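Local structure of chymotrypsin-like serine protease (Equine arteritis virus, 1MBM) at residues P75-A80 / D122-V127; T166-D171 / D181-S186. The protein probably acts as a chymotrypsin-like serine endopeptidase, the nsp4 proteinase of an arterivirus, cutting peptide bonds in viral polyproteins. All coordinates share one frame; numbering follows the deposited sequence.

Contact 1 of 2, residues P75-A80 / D122-V127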
loop_
_atom_site.group_PDB
_atom_site.type_symbol
_atom_site.label_atom_id
_atom_site.label_comp_id
_atom_site.label_asym_id
_atom_site.label_seq_id
_atom_site.Cartn_x
_atom_site.Cartn_y
_atom_site.Cartn_z
ATOM N N PRO A 75 -9.625 13.076 3.568
ATOM C CA PRO A 75 -10.187 12.722 2.257
ATOM C C PRO A 75 -11.217 11.606 2.384
ATOM O O PRO A 75 -11.115 10.773 3.291
ATOM C CB PRO A 75 -8.963 12.235 1.474
ATOM C CG PRO A 75 -7.978 11.846 2.546
ATOM C CD PRO A 75 -8.167 12.865 3.618
ATOM N N GLN A 76 -12.213 11.615 1.505
ATOM C CA GLN A 76 -13.256 10.602 1.524
ATOM C C GLN A 76 -12.664 9.225 1.264
ATOM O O GLN A 76 -11.794 9.068 0.413
ATOM C CB GLN A 76 -14.322 10.918 0.474
ATOM C CG GLN A 76 -15.657 10.253 0.742
ATOM C CD GLN A 76 -16.435 10.941 1.843
ATOM O OE1 GLN A 76 -16.147 12.089 2.183
ATOM N NE2 GLN A 76 -17.428 10.250 2.398
ATOM N N LEU A 77 -13.121 8.231 2.014
ATOM C CA LEU A 77 -12.625 6.868 1.839
ATOM C C LEU A 77 -13.386 6.134 0.749
ATOM O O LEU A 77 -14.597 5.968 0.856
ATOM C CB LEU A 77 -12.757 6.076 3.147
ATOM C CG LEU A 77 -12.243 4.631 3.136
ATOM C CD1 LEU A 77 -10.788 4.576 2.704
ATOM C CD2 LEU A 77 -12.399 3.967 4.499
ATOM N N HIS A 78 -12.678 5.702 -0.295
ATOM C CA HIS A 78 -13.264 4.857 -1.331
ATOM C C HIS A 78 -12.425 3.584 -1.430
ATOM O O HIS A 78 -11.207 3.652 -1.548
ATOM C CB HIS A 78 -13.273 5.550 -2.704
ATOM C CG HIS A 78 -14.024 6.845 -2.734
ATOM N ND1 HIS A 78 -15.394 6.916 -2.595
ATOM C CD2 HIS A 78 -13.595 8.121 -2.901
ATOM C CE1 HIS A 78 -15.775 8.179 -2.667
ATOM N NE2 HIS A 78 -14.703 8.929 -2.853
ATOM N N PHE A 79 -13.061 2.423 -1.340
ATOM C CA PHE A 79 -12.355 1.173 -1.571
ATOM C C PHE A 79 -12.548 0.797 -3.040
ATOM O O PHE A 79 -13.610 1.061 -3.616
ATOM C CB PHE A 79 -12.893 0.067 -0.667
ATOM C CG PHE A 79 -12.428 0.164 0.765
ATOM C CD1 PHE A 79 -11.179 0.658 1.065
ATOM C CD2 PHE A 79 -13.250 -0.245 1.807
ATOM C CE1 PHE A 79 -10.734 0.744 2.399
ATOM C CE2 PHE A 79 -12.828 -0.164 3.124
ATOM C CZ PHE A 79 -11.569 0.331 3.423
ATOM N N ALA A 80 -11.530 0.196 -3.648
ATOM C CA ALA A 80 -11.640 -0.262 -5.035
ATOM C C ALA A 80 -10.831 -1.531 -5.260
ATOM O O ALA A 80 -9.811 -1.763 -4.603
ATOM C CB ALA A 80 -11.202 0.825 -6.020
ATOM N N ASP A 122 -8.149 7.897 -6.433
ATOM C CA ASP A 122 -8.649 8.384 -5.153
ATOM C C ASP A 122 -9.129 7.235 -4.257
ATOM O O ASP A 122 -9.845 7.454 -3.275
ATOM C CB ASP A 122 -9.789 9.387 -5.379
ATOM C CG ASP A 122 -11.035 8.746 -5.995
ATOM O OD1 ASP A 122 -10.973 7.577 -6.436
ATOM O OD2 ASP A 122 -12.128 9.346 -6.088
ATOM N N ALA A 123 -8.729 6.013 -4.590
ATOM C CA ALA A 123 -9.252 4.870 -3.863
ATOM C C ALA A 123 -8.192 3.995 -3.222
ATOM O O ALA A 123 -7.119 3.800 -3.782
ATOM C CB ALA A 123 -10.134 4.031 -4.785
ATOM N N VAL A 124 -8.530 3.459 -2.052
ATOM C CA VAL A 124 -7.670 2.538 -1.341
ATOM C C VAL A 124 -7.932 1.132 -1.871
ATOM O O VAL A 124 -9.085 0.686 -1.934
ATOM C CB VAL A 124 -7.978 2.559 0.178
ATOM C CG1 VAL A 124 -7.229 1.447 0.910
ATOM C CG2 VAL A 124 -7.651 3.915 0.776
ATOM N N VAL A 125 -6.872 0.443 -2.272
ATOM C CA VAL A 125 -6.998 -0.936 -2.696
ATOM C C VAL A 125 -6.580 -1.884 -1.559
ATOM O O VAL A 125 -7.045 -3.025 -1.494
ATOM C CB VAL A 125 -6.218 -1.220 -4.015
ATOM C CG1 VAL A 125 -6.721 -0.298 -5.140
ATOM C CG2 VAL A 125 -4.730 -1.026 -3.809
ATOM N N GLY A 126 -5.734 -1.406 -0.644
ATOM C CA GLY A 126 -5.300 -2.240 0.466
ATOM C C GLY A 126 -4.297 -1.555 1.379
ATOM O O GLY A 126 -4.064 -0.351 1.260
ATOM N N VAL A 127 -3.731 -2.306 2.315
ATOM C CA VAL A 127 -2.663 -1.775 3.156
ATOM C C VAL A 127 -1.404 -2.585 2.873
ATOM O O VAL A 127 -1.482 -3.751 2.483
ATOM C CB VAL A 127 -2.984 -1.821 4.681
ATOM C CG1 VAL A 127 -4.139 -0.879 5.032
ATOM C CG2 VAL A 127 -3.288 -3.245 5.147
HETATM O O HOH W 1 -10.062 9.690 -1.640
HETATM O O HOH W 2 -9.905 6.421 -0.477
HETATM O O HOH W 3 -8.971 -3.889 -3.120
#
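The carbonyl oxygen of Val124 is gripped twice by 75-80: Ala80 N donates a hydrogen bond to Val124 O at 3.0 Å, and Phe79 CA adds a CA-H...O contact to Val124 O at 3.3 Å. The amide of Val124 donates in turn to His78, with Val124 N 2.7 Å from His78 O and a C=O...N angle of 171°, so this bond is close to linear at the acceptor. Two bonds from one residue to those before and after Phe79 define a single beta bridge between Phe79 and Val124, and the touching parts run 45° apart.

Side chains fill in round the bridge. Val124 has CG1 anti to its backbone N (chi1 172°), which brings that methyl beside Phe79 CE1 and leaves CG2 for Leu77, with Leu77 CD1 to Val124 CG2 at 3.7 Å. The Phe79 ring offers its edge to Val124, Phe79 CD1 lying 3.8 Å from Val124 CB in the ring plane, while Leu77 CG sits over one ring face, toward the rim. Trp20 and Leu29 of the N-terminal barrel also touch Val124. Because 75-80 belongs to the connection between strands 60-65 and 85-91, the bridge lays the linker of the two-barrel chymotrypsin fold along the start of strand 123-132 in the second barrel.

Farther out, Ala80 CB meets Ala123 CB at 3.6 Å. The His78 ring and the Asp122 carboxylate cross with their planes inclined, His78 CD2 being 3.7 Å from Asp122 OD2. A water 2.7 Å from Ala80 O donates to both Ala80 O and Val125 O, joining the backbones just past the bridge. There Val125 and Gly126 together face Val118 of strand 117-120 as a classic beta bulge.

Contact 2 of 2, residues T166-D171 / D181-S186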
loop_
_atom_site.group_PDB
_atom_site.type_symbol
_atom_site.label_atom_id
_atom_site.label_comp_id
_atom_site.label_asym_id
_atom_site.label_seq_id
_atom_site.Cartn_x
_atom_site.Cartn_y
_atom_site.Cartn_z
ATOM N N THR A 166 10.618 -1.823 -24.541
ATOM C CA THR A 166 11.791 -1.338 -23.825
ATOM C C THR A 166 12.490 -2.504 -23.132
ATOM O O THR A 166 11.835 -3.470 -22.741
ATOM C CB THR A 166 11.321 -0.330 -22.756
ATOM O OG1 THR A 166 10.534 0.695 -23.378
ATOM C CG2 THR A 166 12.497 0.425 -22.143
ATOM N N SER A 167 13.805 -2.395 -22.947
ATOM C CA SER A 167 14.592 -3.425 -22.261
ATOM C C SER A 167 14.085 -3.672 -20.840
ATOM O O SER A 167 13.686 -2.742 -20.144
ATOM C CB SER A 167 16.071 -3.030 -22.217
ATOM O OG SER A 167 16.615 -2.976 -23.520
ATOM N N ILE A 168 14.079 -4.935 -20.435
ATOM C CA ILE A 168 13.618 -5.330 -19.109
ATOM C C ILE A 168 14.643 -4.926 -18.061
ATOM O O ILE A 168 15.830 -5.151 -18.254
ATOM C CB ILE A 168 13.451 -6.857 -19.075
ATOM C CG1 ILE A 168 12.604 -7.327 -20.248
ATOM C CG2 ILE A 168 12.833 -7.341 -17.767
ATOM C CD1 ILE A 168 12.763 -8.804 -20.466
ATOM N N PRO A 169 14.186 -4.331 -16.959
ATOM C CA PRO A 169 15.069 -3.951 -15.848
ATOM C C PRO A 169 15.850 -5.150 -15.321
ATOM O O PRO A 169 15.374 -6.279 -15.425
ATOM C CB PRO A 169 14.093 -3.457 -14.780
ATOM C CG PRO A 169 12.880 -3.040 -15.538
ATOM C CD PRO A 169 12.784 -3.949 -16.710
ATOM N N LYS A 170 17.023 -4.894 -14.753
ATOM C CA LYS A 170 17.920 -5.957 -14.309
ATOM C C LYS A 170 17.356 -6.850 -13.208
ATOM O O LYS A 170 17.171 -8.048 -13.418
ATOM C CB LYS A 170 19.288 -5.392 -13.900
ATOM C CG LYS A 170 20.230 -5.129 -15.079
ATOM C CD LYS A 170 19.993 -3.764 -15.717
ATOM C CE LYS A 170 20.438 -3.739 -17.175
ATOM N NZ LYS A 170 21.855 -4.156 -17.348
ATOM N N ASP A 171 17.074 -6.281 -12.043
ATOM C CA ASP A 171 16.612 -7.114 -10.938
ATOM C C ASP A 171 15.087 -7.183 -10.787
ATOM O O ASP A 171 14.436 -6.261 -10.291
ATOM C CB ASP A 171 17.326 -6.773 -9.616
ATOM C CG ASP A 171 16.787 -5.522 -8.950
ATOM O OD1 ASP A 171 16.989 -4.417 -9.499
ATOM O OD2 ASP A 171 16.151 -5.550 -7.873
ATOM N N ASP A 181 11.661 -10.550 -24.233
ATOM C CA ASP A 181 12.894 -9.822 -23.969
ATOM C C ASP A 181 12.701 -8.297 -23.978
ATOM O O ASP A 181 13.673 -7.546 -23.958
ATOM C CB ASP A 181 14.037 -10.271 -24.898
ATOM C CG ASP A 181 13.807 -9.894 -26.349
ATOM O OD1 ASP A 181 12.713 -9.394 -26.685
ATOM O OD2 ASP A 181 14.680 -10.063 -27.229
ATOM N N ALA A 182 11.441 -7.859 -24.004
ATOM C CA ALA A 182 11.102 -6.438 -23.978
ATOM C C ALA A 182 9.688 -6.218 -23.470
ATOM O O ALA A 182 8.820 -7.070 -23.641
ATOM C CB ALA A 182 11.286 -5.794 -25.361
ATOM N N VAL A 183 9.465 -5.077 -22.825
ATOM C CA VAL A 183 8.157 -4.733 -22.258
ATOM C C VAL A 183 7.801 -3.275 -22.590
ATOM O O VAL A 183 8.684 -2.488 -22.915
ATOM C CB VAL A 183 8.132 -4.918 -20.721
ATOM C CG1 VAL A 183 8.349 -6.388 -20.321
ATOM C CG2 VAL A 183 9.143 -4.010 -20.034
ATOM N N PRO A 184 6.513 -2.924 -22.552
ATOM C CA PRO A 184 6.090 -1.531 -22.750
ATOM C C PRO A 184 6.805 -0.597 -21.789
ATOM O O PRO A 184 6.982 -0.932 -20.608
ATOM C CB PRO A 184 4.602 -1.567 -22.423
ATOM C CG PRO A 184 4.190 -2.965 -22.812
ATOM C CD PRO A 184 5.356 -3.823 -22.379
ATOM N N ARG A 185 7.196 0.563 -22.306
ATOM C CA ARG A 185 7.952 1.567 -21.556
ATOM C C ARG A 185 7.428 1.906 -20.165
ATOM O O ARG A 185 8.214 2.063 -19.232
ATOM C CB ARG A 185 8.063 2.850 -22.378
ATOM C CG ARG A 185 9.000 3.888 -21.783
ATOM C CD ARG A 185 8.931 5.237 -22.477
ATOM N NE ARG A 185 9.909 5.370 -23.548
ATOM C CZ ARG A 185 9.671 5.958 -24.719
ATOM N NH1 ARG A 185 8.471 6.461 -24.996
ATOM N NH2 ARG A 185 10.640 6.041 -25.620
ATOM N N SER A 186 6.110 2.033 -20.024
ATOM C CA SER A 186 5.534 2.366 -18.719
ATOM C C SER A 186 5.758 1.245 -17.702
ATOM O O SER A 186 5.989 1.527 -16.538
ATOM C CB SER A 186 4.054 2.769 -18.808
ATOM O OG SER A 186 3.243 1.681 -19.198
#
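Asp181 meets Ile168 through its backbone, Ile168 CD1 lying 3.5 Å from Asp181 C. The isoleucine reaches it with CD1 extended away from CA (chi2 163°), so that its terminal methyl lies against the turn into the strand.

Ala182 follows, its CB 3.5 Å from Thr166 O, and its CA makes a CA-H...O contact with the same oxygen. Val183 then forms an antiparallel hydrogen-bonded pair with Thr166. Val183 N donates to Thr166 O at 2.9 Å, in the carbonyl plane and nearly straight at the hydrogen (168°). The return bond, Thr166 N to Val183 O at 2.6 Å, is more bent (132°) and its donor is tilted out of the carbonyl plane. Leu154 of helix 154-158 touches both Ile168 and Val183.

Pro184 occupies the N-cap position of helix 185-192. At Arg185, Thr166 OG1 packs 3.3 Å from Arg185 CA and also against CB, while its hydrogen bond goes to Pro164 O. A short two-stranded antiparallel sheet leading directly into a helix fits the alpha/beta C-terminal extension of this proteinase.

Contact 1 and contact 2 follow one another along the chain, the first closing before the second opens. Their centres are 30 Å apart and their nearest atoms about 17 Å, so neither touches the other. The centre of contact 1 lies about 10 Å from the centre of the chain, where the linker between barrels meets the second barrel; that of contact 2 lies about 23 Å from it, in the C-terminal extension. Ser114, His33 and Asp59 have charge-relay geometry consistent with the catalytic triad of this family, and none belongs to either contact. Strand 117-120, which begins soon after Ser114, pairs with strand 123-132 of contact 1; contact 2 has its own separate two-stranded sheet.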